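PDB 1Y2M: phenylalanine ammonia-lyase from Rhodosporidium toruloides, which catalyses the non-oxidative deamination of L-phenylalanine and L-tyrosine to trans-cinnamic and p-coumaric acid, the step that commits carbon to phenylpropanoid pathways. Local coordinates for residues 292-297 with 370-375; 287-292 with 427-432; 42-47 with 374-379; 298-303 with 363-368; 438-443 with 528-533. One frame throughout, in Å; residues are numbered along the deposited sequence.

Contact 1 of 5, residues 292-297 with 370-375; sequences LSQSLT and QWLGPL
Leu372 is the one residue of 370-375 that reaches helix 292-297, and it lands among Ser293, Gln294 and Thr297. Its CB points toward the partner helix, and the contact is made further out. CG then stands anti to the carbonyl carbon (chi1 -71°), and from that branch point the two methyls spread over the surface of the other helix. CD2 meets Ser293 at OG, 3.8 Å away. CD1 comes down between two residues: it lies 3.9 Å from Gln294 CG and 3.9 Å from Ser293 OG, with Thr297 OG1 at the edge of contact. Gln294 does not meet it head on; its extended chain slides past the leucine in the opposite direction, so the aliphatic CG does the touching while the amide travels on, and OE1 is bonded to Asn331.

The hydroxyls beside the methyls have their own polar partners. Ser293 OG bonds Asn436. Thr297 OG1 donates to Ser293 O at 2.9 Å, coming from the face of that carbonyl opposite to Thr297 N, so one oxygen takes two donors; the same hydroxyl also pairs with Gln439. A leucine can therefore lie against hydroxyls without leaving them unbonded.

The two segments run nearly antiparallel (170°) with their axes 11.7 Å apart, a separation that a single leucine bridges. Helix 416-443 packs alongside, with Leu435 on Leu372 and Ile432 on Ser293, while helix 323-336 lies against Gln294 and Thr297, and helix 506-560 takes the Leu292 and Leu296 side.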
# COMPACT_ATOMS: atom_id res chain seq x y z
N LEU B 292 -3.21 -25.26 9.61
CA LEU B 292 -2.88 -25.98 8.37
C LEU B 292 -1.47 -25.64 7.86
O LEU B 292 -0.74 -26.49 7.36
CB LEU B 292 -3.95 -25.75 7.31
CG LEU B 292 -3.74 -26.34 5.91
CD1 LEU B 292 -3.60 -27.88 6.00
CD2 LEU B 292 -4.82 -25.95 4.93
N SER B 293 -1.07 -24.39 8.02
CA SER B 293 0.28 -23.93 7.65
C SER B 293 1.34 -24.71 8.44
O SER B 293 2.39 -25.09 7.91
CB SER B 293 0.43 -22.44 7.95
OG SER B 293 1.76 -22.06 7.61
N GLN B 294 1.05 -24.94 9.71
CA GLN B 294 1.96 -25.69 10.60
C GLN B 294 2.03 -27.17 10.18
O GLN B 294 3.10 -27.79 10.12
CB GLN B 294 1.49 -25.57 12.03
CG GLN B 294 1.77 -24.16 12.51
CD GLN B 294 1.29 -23.89 13.92
OE1 GLN B 294 1.62 -24.65 14.83
NE2 GLN B 294 0.55 -22.82 14.12
N SER B 295 0.87 -27.72 9.89
CA SER B 295 0.79 -29.09 9.40
C SER B 295 1.55 -29.29 8.09
O SER B 295 2.29 -30.26 7.91
CB SER B 295 -0.68 -29.54 9.28
OG SER B 295 -1.33 -29.54 10.57
N LEU B 296 1.40 -28.35 7.17
CA LEU B 296 2.10 -28.38 5.91
C LEU B 296 3.60 -28.21 6.08
O LEU B 296 4.37 -28.85 5.39
CB LEU B 296 1.56 -27.28 5.00
CG LEU B 296 0.20 -27.59 4.41
CD1 LEU B 296 -0.36 -26.39 3.75
CD2 LEU B 296 0.34 -28.69 3.38
N THR B 297 4.01 -27.39 7.03
CA THR B 297 5.41 -27.28 7.41
C THR B 297 6.00 -28.66 7.79
O THR B 297 7.04 -29.07 7.28
CB THR B 297 5.63 -26.25 8.56
OG1 THR B 297 5.24 -24.95 8.12
CG2 THR B 297 7.11 -26.19 8.92
N GLN B 370 9.76 -19.13 14.19
CA GLN B 370 10.11 -17.74 14.35
C GLN B 370 9.29 -16.88 13.37
O GLN B 370 9.02 -15.70 13.64
CB GLN B 370 11.62 -17.55 14.16
CG GLN B 370 12.50 -18.24 15.18
CD GLN B 370 12.85 -19.64 14.82
OE1 GLN B 370 12.33 -20.18 13.87
NE2 GLN B 370 13.77 -20.23 15.58
N TRP B 371 8.88 -17.44 12.23
CA TRP B 371 8.11 -16.70 11.25
C TRP B 371 6.61 -16.72 11.63
O TRP B 371 5.91 -15.69 11.53
CB TRP B 371 8.22 -17.41 9.90
CG TRP B 371 7.67 -16.57 8.75
CD1 TRP B 371 6.46 -16.68 8.11
CD2 TRP B 371 8.36 -15.49 8.10
NE1 TRP B 371 6.38 -15.74 7.09
CE2 TRP B 371 7.52 -15.00 7.07
CE3 TRP B 371 9.60 -14.87 8.31
CZ2 TRP B 371 7.90 -13.93 6.24
CZ3 TRP B 371 9.95 -13.81 7.48
CH2 TRP B 371 9.11 -13.36 6.48
N LEU B 372 6.11 -17.88 12.03
CA LEU B 372 4.69 -18.00 12.32
C LEU B 372 4.32 -17.48 13.73
O LEU B 372 3.18 -17.07 14.01
CB LEU B 372 4.30 -19.46 12.17
CG LEU B 372 4.27 -20.00 10.73
CD1 LEU B 372 4.04 -21.52 10.73
CD2 LEU B 372 3.28 -19.32 9.84
N GLY B 373 5.26 -17.58 14.68
CA GLY B 373 4.95 -17.23 16.07
C GLY B 373 4.33 -15.84 16.23
O GLY B 373 3.26 -15.67 16.86
N PRO B 374 4.97 -14.83 15.63
CA PRO B 374 4.42 -13.49 15.82
C PRO B 374 3.01 -13.30 15.34
O PRO B 374 2.18 -12.68 16.03
CB PRO B 374 5.42 -12.60 15.08
CG PRO B 374 6.70 -13.30 15.23
CD PRO B 374 6.28 -14.77 14.98
N LEU B 375 2.71 -13.84 14.18
CA LEU B 375 1.39 -13.66 13.64
C LEU B 375 0.34 -14.51 14.42
O LEU B 375 -0.84 -14.14 14.51
CB LEU B 375 1.33 -13.96 12.16
CG LEU B 375 1.54 -15.36 11.67
CD1 LEU B 375 0.25 -16.17 11.60
CD2 LEU B 375 2.29 -15.29 10.29

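Contact 2 of 5, residues 287-292 with 427-432; sequences HMLSLL and LGLAQI
Ile432 and Ser290 make the closer half of this contact, Leu289 and Leu429 the looser half. In the first, the isoleucine points at helix 287-292 and touches it with the end of its longer branch: CD1 stops 4.1 Å from Ser290 CA and 4.4 Å from Ser290 CB. The torsions explain the reach. A chi1 of -64° swings CG1 to the side of the backbone N, and CD1 continues in an extended line, so a methyl is carried right up to the backbone of the other helix. A serine is small enough to let that happen; its hydroxyl turns aside from the methyl and bonds Gln44 OE1. The CA atoms of Ser290 and Ile432 are 7.1 Å apart, the nearest pair between the two segments.

The other half keeps slightly more distance. Leu289 CD1 and Leu429 CD2 face each other at 4.4 Å, a methyl-to-methyl touch near the limit of contact, and it is Leu429's outer end that closes the distance, since its CB does not aim at the partner. Both leucines also lean on Asn517 of helix 506-560.

The back of 427-432 is less enclosed. Leu427, Gly428 and Gln431 are partly exposed, and there Gln431 NE2 bonds Thr489 O of the second subunit, while Leu427 packs on Thr489 of that subunit.

Two long helices, 273-303 and 416-443, thus meet through a serine and branched aliphatic side chains in the interior, as in the central helical bundle of the PAL/histidase family.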
# COMPACT_ATOMS: atom_id res chain seq x y z
N HIS B 287 -7.73 -18.94 11.86
CA HIS B 287 -7.11 -19.86 12.85
C HIS B 287 -6.83 -21.22 12.22
O HIS B 287 -5.80 -21.86 12.45
CB HIS B 287 -8.04 -20.10 14.02
CG HIS B 287 -8.11 -18.99 15.04
ND1 HIS B 287 -7.00 -18.42 15.63
CD2 HIS B 287 -9.19 -18.44 15.66
CE1 HIS B 287 -7.39 -17.53 16.53
NE2 HIS B 287 -8.72 -17.53 16.57
N MSE B 288 -7.81 -21.68 11.43
CA MSE B 288 -7.68 -23.00 10.80
C MSE B 288 -6.53 -23.02 9.81
O MSE B 288 -5.78 -23.98 9.71
CB MSE B 288 -8.96 -23.43 10.08
CG MSE B 288 -10.19 -23.35 10.90
SE MSE B 288 -10.05 -24.33 12.60
CE MSE B 288 -11.70 -23.49 13.38
N LEU B 289 -6.38 -21.92 9.06
CA LEU B 289 -5.39 -21.83 8.03
C LEU B 289 -4.00 -21.73 8.71
O LEU B 289 -3.04 -22.27 8.21
CB LEU B 289 -5.67 -20.65 7.13
CG LEU B 289 -6.85 -20.74 6.18
CD1 LEU B 289 -7.12 -19.39 5.55
CD2 LEU B 289 -6.58 -21.77 5.09
N SER B 290 -3.93 -21.12 9.88
CA SER B 290 -2.69 -21.05 10.63
C SER B 290 -2.27 -22.44 11.05
O SER B 290 -1.11 -22.83 10.91
CB SER B 290 -2.93 -20.22 11.90
OG SER B 290 -1.80 -20.22 12.75
N LEU B 291 -3.24 -23.24 11.52
CA LEU B 291 -2.93 -24.63 11.92
C LEU B 291 -2.54 -25.47 10.72
O LEU B 291 -1.63 -26.29 10.77
CB LEU B 291 -4.07 -25.27 12.70
CG LEU B 291 -4.34 -24.64 14.09
CD1 LEU B 291 -5.45 -25.44 14.82
CD2 LEU B 291 -3.10 -24.60 14.95
N LEU B 292 -3.21 -25.26 9.61
CA LEU B 292 -2.88 -25.98 8.37
C LEU B 292 -1.47 -25.64 7.86
O LEU B 292 -0.74 -26.49 7.36
CB LEU B 292 -3.95 -25.75 7.31
CG LEU B 292 -3.74 -26.34 5.91
CD1 LEU B 292 -3.60 -27.88 6.00
CD2 LEU B 292 -4.82 -25.95 4.93
N LEU B 427 -2.61 -9.09 7.24
CA LEU B 427 -1.17 -9.05 7.09
C LEU B 427 -0.62 -10.40 7.49
O LEU B 427 0.21 -10.98 6.79
CB LEU B 427 -0.56 -7.89 7.92
CG LEU B 427 0.97 -7.78 7.80
CD1 LEU B 427 1.49 -7.66 6.39
CD2 LEU B 427 1.41 -6.62 8.63
N GLY B 428 -1.11 -10.95 8.59
CA GLY B 428 -0.73 -12.33 8.95
C GLY B 428 -0.95 -13.40 7.90
O GLY B 428 -0.11 -14.25 7.67
N LEU B 429 -2.11 -13.31 7.23
CA LEU B 429 -2.46 -14.26 6.15
C LEU B 429 -1.41 -14.16 5.03
O LEU B 429 -1.01 -15.17 4.42
CB LEU B 429 -3.88 -14.03 5.64
CG LEU B 429 -4.97 -14.33 6.66
CD1 LEU B 429 -6.30 -13.77 6.21
CD2 LEU B 429 -5.02 -15.85 6.97
N ALA B 430 -0.97 -12.94 4.74
CA ALA B 430 0.02 -12.75 3.70
C ALA B 430 1.37 -13.36 4.14
O ALA B 430 2.11 -13.90 3.33
CB ALA B 430 0.20 -11.29 3.40
N GLN B 431 1.68 -13.26 5.42
CA GLN B 431 2.92 -13.82 5.95
C GLN B 431 2.90 -15.36 5.96
O GLN B 431 3.91 -16.01 5.63
CB GLN B 431 3.25 -13.32 7.35
CG GLN B 431 3.47 -11.80 7.39
CD GLN B 431 4.47 -11.35 6.39
OE1 GLN B 431 5.67 -11.49 6.60
NE2 GLN B 431 3.98 -10.79 5.26
N ILE B 432 1.78 -15.95 6.37
CA ILE B 432 1.59 -17.40 6.26
C ILE B 432 1.76 -17.80 4.79
O ILE B 432 2.52 -18.71 4.45
CB ILE B 432 0.17 -17.84 6.73
CG1 ILE B 432 -0.03 -17.54 8.22
CG2 ILE B 432 -0.04 -19.34 6.43
CD1 ILE B 432 -1.44 -17.67 8.70

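Contact 3 of 5, residues 42-47 with 374-379; sequences VTQVDI and PLVSDL
Gln44 lies across Val376 and Leu379, its side chain running obliquely to both. CG is anti to the backbone N (chi1 -179°) and the chain stays extended, so the terminal amide is delivered over two successive turns of helix 374-379. The oxygen end rests on the valine, with OE1 3.9 Å from Val376 CG1 and 4.0 Å from its CG2. The nitrogen end sits on the leucine, where NE2 is 3.4 Å from Leu379 CD1. These are contacts without bonds; the amide's polar partners are on helix 273-303, OE1 with Ser290 OG and NE2 with His287 ND1. Being held at both ends should fix the amide against flipping. With an alanine here, Ser290 and His287 would probably lose their amide partners and the surface of Val376 and Leu379 its cover.

Thr43, the N-cap just before Gln44, and Asp46 in the first turn start the helix. Asp46 N donates to Thr43 OG1 at 3.0 Å in a fairly straight bond (164°), and Thr43 N returns to Asp46 OD2 at 3.2 Å, from above the carboxylate plane. This reciprocal pair is a capping box, and it opens the short helix 44-52 against the long helices of the core.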
# COMPACT_ATOMS: atom_id res chain seq x y z
N VAL B 42 -2.34 -20.21 27.11
CA VAL B 42 -3.40 -20.48 26.14
C VAL B 42 -2.79 -20.60 24.78
O VAL B 42 -1.80 -19.93 24.49
CB VAL B 42 -4.45 -19.40 26.10
CG1 VAL B 42 -3.90 -18.11 25.40
CG2 VAL B 42 -5.74 -19.92 25.42
N THR B 43 -3.33 -21.48 23.96
CA THR B 43 -2.76 -21.69 22.65
C THR B 43 -3.85 -21.60 21.61
O THR B 43 -5.04 -21.72 21.90
CB THR B 43 -2.11 -23.08 22.53
OG1 THR B 43 -3.13 -24.08 22.71
CG2 THR B 43 -1.00 -23.27 23.58
N GLN B 44 -3.42 -21.49 20.36
CA GLN B 44 -4.35 -21.44 19.25
C GLN B 44 -5.10 -22.76 19.15
O GLN B 44 -6.30 -22.78 18.93
CB GLN B 44 -3.60 -21.10 17.96
CG GLN B 44 -4.48 -21.01 16.74
CD GLN B 44 -3.74 -20.37 15.60
OE1 GLN B 44 -2.67 -20.87 15.25
NE2 GLN B 44 -4.29 -19.27 15.02
N VAL B 45 -4.40 -23.89 19.33
CA VAL B 45 -5.10 -25.15 19.34
C VAL B 45 -6.19 -25.19 20.42
O VAL B 45 -7.30 -25.67 20.13
CB VAL B 45 -4.12 -26.36 19.51
CG1 VAL B 45 -4.93 -27.67 19.62
CG2 VAL B 45 -3.14 -26.47 18.33
N ASP B 46 -5.89 -24.72 21.64
CA ASP B 46 -6.92 -24.64 22.72
C ASP B 46 -8.16 -23.83 22.25
O ASP B 46 -9.31 -24.24 22.47
CB ASP B 46 -6.39 -23.92 23.98
CG ASP B 46 -5.32 -24.69 24.73
OD1 ASP B 46 -5.24 -25.94 24.54
OD2 ASP B 46 -4.58 -24.02 25.53
N ILE B 47 -7.89 -22.69 21.62
CA ILE B 47 -8.92 -21.80 21.10
C ILE B 47 -9.78 -22.47 20.02
O ILE B 47 -11.01 -22.44 20.03
CB ILE B 47 -8.28 -20.50 20.56
CG1 ILE B 47 -7.79 -19.69 21.77
CG2 ILE B 47 -9.28 -19.73 19.68
CD1 ILE B 47 -6.93 -18.45 21.47
N PRO B 374 4.97 -14.83 15.63
CA PRO B 374 4.42 -13.49 15.82
C PRO B 374 3.01 -13.30 15.34
O PRO B 374 2.18 -12.68 16.03
CB PRO B 374 5.42 -12.60 15.08
CG PRO B 374 6.70 -13.30 15.23
CD PRO B 374 6.28 -14.77 14.98
N LEU B 375 2.71 -13.84 14.18
CA LEU B 375 1.39 -13.66 13.64
C LEU B 375 0.34 -14.51 14.42
O LEU B 375 -0.84 -14.14 14.51
CB LEU B 375 1.33 -13.96 12.16
CG LEU B 375 1.54 -15.36 11.67
CD1 LEU B 375 0.25 -16.17 11.60
CD2 LEU B 375 2.29 -15.29 10.29
N VAL B 376 0.79 -15.61 15.01
CA VAL B 376 -0.11 -16.39 15.85
C VAL B 376 -0.48 -15.61 17.08
O VAL B 376 -1.63 -15.67 17.53
CB VAL B 376 0.48 -17.78 16.16
CG1 VAL B 376 -0.33 -18.53 17.22
CG2 VAL B 376 0.52 -18.57 14.87
N SER B 377 0.48 -14.88 17.65
CA SER B 377 0.16 -14.05 18.79
C SER B 377 -0.90 -13.02 18.43
O SER B 377 -1.77 -12.73 19.22
CB SER B 377 1.42 -13.36 19.42
OG SER B 377 1.10 -12.78 20.66
N ASP B 378 -0.81 -12.47 17.21
CA ASP B 378 -1.77 -11.50 16.73
C ASP B 378 -3.13 -12.15 16.59
O ASP B 378 -4.14 -11.54 16.96
CB ASP B 378 -1.33 -10.92 15.38
CG ASP B 378 -0.25 -9.92 15.52
OD1 ASP B 378 0.04 -9.46 16.64
OD2 ASP B 378 0.28 -9.52 14.43
N LEU B 379 -3.19 -13.38 16.10
CA LEU B 379 -4.50 -14.02 15.99
C LEU B 379 -5.14 -14.30 17.36
O LEU B 379 -6.34 -14.16 17.53
CB LEU B 379 -4.35 -15.32 15.23
CG LEU B 379 -3.97 -15.17 13.75
CD1 LEU B 379 -3.59 -16.49 13.11
CD2 LEU B 379 -5.09 -14.46 13.01

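Contact 4 of 5, residues 298-303 with 363-368; sequences AMTVEA and YPLRTS
The short helix 363-366, whose Arg366 probably binds cinnamate, as in relatives, packs through Leu365 onto Thr300 and Val301 in the last turns of helix 273-303. Leu365 carries its whole side of the contact. With chi1 at -67°, CG sits beside the backbone N and both methyls face helix 298-303. CD2 fits between the two partners, 3.8 Å from Val301 CG2 and 4.0 Å from Thr300 CG2, while CD1 stays with the valine, 4.1 Å from the same CG2. The leucine lies askew to both side chains.

Thr300 offers its methyl, not its hydroxyl: CG2 is the branch beside the carbonyl carbon, and OG1 bonds Leu296 O of its own helix and His527.

The short helix ends in a tight set of side-chain bonds. Thr367 OG1 donates to Tyr363 O at 2.7 Å from above the carbonyl plane, on the face opposite to Thr367 N. Ser368 OG donates to Leu365 O, also at 2.7 Å, on the same face as Ser368 N. Shortening Leu365 to an alanine is likely to strip Thr300 CG2 and Val301 CG2 of the methyls that rest on them, so that the short helix loses its apolar hold.

Arg366 points away from this packing; its NE bonds Asp361 O and its NH1 Gly410 O of the second subunit. The chemistry is thus divided by side: apolar methyls seat the turn on helix 273-303, and the charged residue next to Leu365 is presented to the neighbouring subunit, consistent with a binding site assembled from more than one chain.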
# COMPACT_ATOMS: atom_id res chain seq x y z
N ALA B 298 5.29 -29.36 8.67
CA ALA B 298 5.72 -30.69 9.14
C ALA B 298 5.80 -31.64 7.93
O ALA B 298 6.82 -32.35 7.72
CB ALA B 298 4.78 -31.22 10.18
N MSE B 299 4.77 -31.66 7.10
CA MSE B 299 4.75 -32.62 5.97
C MSE B 299 5.82 -32.33 4.94
O MSE B 299 6.37 -33.21 4.27
CB MSE B 299 3.36 -32.70 5.38
CG MSE B 299 2.44 -33.21 6.39
SE MSE B 299 0.63 -33.47 5.67
CE MSE B 299 0.87 -35.21 4.99
N THR B 300 6.11 -31.04 4.79
CA THR B 300 7.23 -30.63 3.93
C THR B 300 8.59 -31.07 4.49
O THR B 300 9.49 -31.46 3.74
CB THR B 300 7.18 -29.13 3.61
OG1 THR B 300 5.89 -28.77 3.07
CG2 THR B 300 8.26 -28.73 2.60
N VAL B 301 8.79 -30.95 5.80
CA VAL B 301 10.04 -31.43 6.38
C VAL B 301 10.15 -32.92 6.03
O VAL B 301 11.23 -33.40 5.64
CB VAL B 301 10.09 -31.22 7.92
CG1 VAL B 301 11.29 -31.92 8.54
CG2 VAL B 301 10.11 -29.71 8.30
N GLU B 302 9.04 -33.65 6.13
CA GLU B 302 9.07 -35.09 5.80
C GLU B 302 9.41 -35.33 4.31
O GLU B 302 10.32 -36.07 3.98
CB GLU B 302 7.74 -35.75 6.18
CG GLU B 302 7.51 -35.78 7.67
CD GLU B 302 6.27 -36.63 8.01
OE1 GLU B 302 5.17 -36.13 7.73
OE2 GLU B 302 6.39 -37.79 8.51
N ALA B 303 8.72 -34.63 3.40
CA ALA B 303 8.98 -34.82 1.97
C ALA B 303 10.42 -34.44 1.61
O ALA B 303 11.00 -35.02 0.74
CB ALA B 303 8.04 -33.98 1.15
N TYR B 363 15.55 -21.53 5.19
CA TYR B 363 14.78 -20.79 6.18
C TYR B 363 13.30 -21.10 6.18
O TYR B 363 12.64 -20.99 7.27
CB TYR B 363 15.00 -19.28 6.03
CG TYR B 363 16.33 -18.73 6.50
CD1 TYR B 363 17.43 -19.53 6.80
CD2 TYR B 363 16.50 -17.34 6.51
CE1 TYR B 363 18.67 -18.94 7.19
CE2 TYR B 363 17.66 -16.79 6.84
CZ TYR B 363 18.74 -17.55 7.21
OH TYR B 363 19.90 -16.85 7.51
N PRO B 364 12.69 -21.42 5.00
CA PRO B 364 11.26 -21.74 5.05
C PRO B 364 10.85 -22.83 6.05
O PRO B 364 9.78 -22.79 6.63
CB PRO B 364 10.94 -22.10 3.59
CG PRO B 364 11.92 -21.16 2.84
CD PRO B 364 13.19 -21.37 3.60
N LEU B 365 11.74 -23.79 6.27
CA LEU B 365 11.53 -24.83 7.26
C LEU B 365 12.18 -24.46 8.61
O LEU B 365 11.53 -24.52 9.66
CB LEU B 365 12.14 -26.13 6.73
CG LEU B 365 11.40 -26.70 5.51
CD1 LEU B 365 12.06 -28.02 5.05
CD2 LEU B 365 9.85 -26.88 5.74
N ARG B 366 13.46 -24.09 8.58
CA ARG B 366 14.22 -23.92 9.83
C ARG B 366 13.81 -22.69 10.64
O ARG B 366 14.00 -22.68 11.85
CB ARG B 366 15.71 -23.88 9.53
CG ARG B 366 16.65 -23.59 10.74
CD ARG B 366 18.04 -24.10 10.48
NE ARG B 366 18.65 -23.59 9.25
CZ ARG B 366 19.58 -22.64 9.18
NH1 ARG B 366 19.99 -21.99 10.27
NH2 ARG B 366 20.08 -22.31 8.00
N THR B 367 13.23 -21.68 9.98
CA THR B 367 12.78 -20.48 10.72
C THR B 367 11.27 -20.39 10.83
O THR B 367 10.71 -19.33 11.21
CB THR B 367 13.32 -19.13 10.10
OG1 THR B 367 12.64 -18.83 8.88
CG2 THR B 367 14.83 -19.15 9.92
N SER B 368 10.57 -21.50 10.55
CA SER B 368 9.11 -21.49 10.56
C SER B 368 8.50 -21.07 11.90
O SER B 368 7.57 -20.26 11.93
CB SER B 368 8.54 -22.79 9.96
OG SER B 368 9.05 -23.96 10.57

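Contact 5 of 5, residues 438-443 with 528-533; sequences TQLTEM and LYCVLQ
Leu440 and Met443 of helix 438-443 close on Cys530 and Val531 of helix 528-533, entirely through apolar contacts. Most of these set side chain on side chain. Leu440 CD1 comes in at 3.6 Å from Cys530 CB, with Cys530 SG at 3.9 Å from the same methyl. The leucine's CB does not head for the partner helix; CG anti to the backbone N (chi1 173°) and the next torsion bring CD1 round to it. Met443, present as selenomethionine, crosses Val531 at about a right angle and rests its selenium on the valine's branch, SE 3.9 Å from Val531 CG2. Its terminal methyl also touches the cysteine, CE lying 4.0 Å from Cys530 CB.

The other kind is side chain on backbone. Met443 runs extended until chi3 bends it (58°), and the bend folds the methyl onto the main chain, where CE is 3.7 Å from Val531 CA. One side chain thus covers two successive residues of helix 528-533.

The polar groups of these turns bond elsewhere: Gln439 NE2 to Pro364 O, Glu442 OE2 to Arg362 in a salt bridge. Val531 and Met443 also touch helix 273-303, at Thr300 and Ala303 respectively.

The segments run in the same general direction, inclined by 39°, with axes 10.5 Å apart. Cys530 stands about 9 Å, side chain to side chain, from Lys468, which binds cinnamate. The arrangement is that of two long helices, 416-443 and 506-560, packed within the all-helical core expected of this lyase family.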
# COMPACT_ATOMS: atom_id res chain seq x y z
N THR B 438 7.14 -20.30 -0.11
CA THR B 438 8.60 -20.52 -0.16
C THR B 438 8.96 -21.96 0.14
O THR B 438 9.88 -22.54 -0.49
CB THR B 438 9.46 -19.62 0.76
OG1 THR B 438 9.16 -19.84 2.15
CG2 THR B 438 9.22 -18.16 0.42
N GLN B 439 8.19 -22.58 1.03
CA GLN B 439 8.38 -24.06 1.28
C GLN B 439 8.07 -24.87 0.03
O GLN B 439 8.84 -25.78 -0.34
CB GLN B 439 7.49 -24.56 2.42
CG GLN B 439 7.82 -24.00 3.77
CD GLN B 439 6.79 -24.32 4.82
OE1 GLN B 439 5.72 -24.86 4.49
NE2 GLN B 439 7.07 -23.97 6.09
N LEU B 440 6.92 -24.59 -0.57
CA LEU B 440 6.44 -25.34 -1.71
C LEU B 440 7.39 -25.12 -2.89
O LEU B 440 7.79 -26.07 -3.53
CB LEU B 440 5.05 -24.87 -2.08
CG LEU B 440 4.49 -25.46 -3.39
CD1 LEU B 440 4.39 -26.95 -3.28
CD2 LEU B 440 3.08 -24.93 -3.66
N THR B 441 7.80 -23.88 -3.17
CA THR B 441 8.57 -23.64 -4.39
C THR B 441 9.98 -24.23 -4.29
O THR B 441 10.58 -24.65 -5.28
CB THR B 441 8.49 -22.17 -4.79
OG1 THR B 441 8.83 -22.05 -6.20
CG2 THR B 441 9.38 -21.32 -3.94
N GLU B 442 10.51 -24.35 -3.07
CA GLU B 442 11.76 -25.05 -2.84
C GLU B 442 11.60 -26.53 -3.17
O GLU B 442 12.42 -27.13 -3.85
CB GLU B 442 12.20 -24.84 -1.40
CG GLU B 442 13.52 -25.53 -1.03
CD GLU B 442 13.93 -25.30 0.41
OE1 GLU B 442 13.35 -24.41 1.11
OE2 GLU B 442 14.83 -26.06 0.86
N MSE B 443 10.52 -27.09 -2.67
CA MSE B 443 10.21 -28.50 -2.88
C MSE B 443 10.01 -28.84 -4.35
O MSE B 443 10.30 -29.96 -4.75
CB MSE B 443 8.96 -28.93 -2.08
CG MSE B 443 8.75 -30.36 -2.07
SE MSE B 443 7.28 -30.86 -0.85
CE MSE B 443 5.85 -29.79 -1.71
N LEU B 528 -0.79 -28.61 -0.13
CA LEU B 528 -1.17 -29.95 0.34
C LEU B 528 -1.22 -30.96 -0.81
O LEU B 528 -0.68 -32.07 -0.67
CB LEU B 528 -2.53 -29.89 1.03
CG LEU B 528 -3.09 -31.15 1.70
CD1 LEU B 528 -2.04 -31.83 2.58
CD2 LEU B 528 -4.32 -30.78 2.55
N TYR B 529 -1.79 -30.56 -1.94
CA TYR B 529 -1.77 -31.45 -3.12
C TYR B 529 -0.34 -31.88 -3.42
O TYR B 529 -0.06 -33.07 -3.61
CB TYR B 529 -2.40 -30.75 -4.32
CG TYR B 529 -2.29 -31.56 -5.58
CD1 TYR B 529 -3.29 -32.46 -5.96
CD2 TYR B 529 -1.18 -31.45 -6.38
CE1 TYR B 529 -3.16 -33.22 -7.09
CE2 TYR B 529 -1.04 -32.24 -7.52
CZ TYR B 529 -2.02 -33.11 -7.87
OH TYR B 529 -1.86 -33.87 -9.03
N CYS B 530 0.56 -30.89 -3.48
CA CYS B 530 1.96 -31.17 -3.89
C CYS B 530 2.74 -32.00 -2.88
O CYS B 530 3.45 -32.96 -3.24
CB CYS B 530 2.70 -29.93 -4.22
SG CYS B 530 2.09 -28.98 -5.61
N VAL B 531 2.62 -31.64 -1.60
CA VAL B 531 3.39 -32.34 -0.57
C VAL B 531 3.03 -33.81 -0.53
O VAL B 531 3.84 -34.67 -0.25
CB VAL B 531 3.31 -31.63 0.83
CG1 VAL B 531 2.00 -31.99 1.54
CG2 VAL B 531 4.52 -31.99 1.70
N LEU B 532 1.76 -34.14 -0.78
CA LEU B 532 1.35 -35.55 -0.74
C LEU B 532 1.97 -36.32 -1.91
O LEU B 532 2.42 -37.45 -1.73
CB LEU B 532 -0.18 -35.67 -0.80
CG LEU B 532 -0.87 -35.00 0.36
CD1 LEU B 532 -2.35 -34.96 0.11
CD2 LEU B 532 -0.53 -35.67 1.73
N GLN B 533 2.01 -35.69 -3.09
CA GLN B 533 2.74 -36.29 -4.22
C GLN B 533 4.18 -36.50 -3.88
O GLN B 533 4.73 -37.59 -4.12
CB GLN B 533 2.64 -35.45 -5.47
CG GLN B 533 3.39 -36.07 -6.66
CD GLN B 533 2.60 -37.09 -7.48
OE1 GLN B 533 1.50 -37.54 -7.12
NE2 GLN B 533 3.20 -37.48 -8.62

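How the contacts relate
From the N terminus, 42-47 comes first and waits until 374-379 to close contact 3. Before that return, helix 273-303 opens three contacts in succession: 287-292 for contact 2, 292-297 for contact 1 and 298-303 for contact 4. The chain returns in reverse order, closing contact 4 at 363-368 and contact 1 at 370-375, so 4 lies within 1, and 1 within 2, which closes at 427-432; contact 4 also falls within contact 3. Contact 3 ends on the same stretch as contact 1 and crosses contact 2. Contact 5 follows in series, from the end of helix 416-443 to helix 506-560. Together they tie helices 44-52, 273-303, 363-366, 368-391, 416-443 and 506-560.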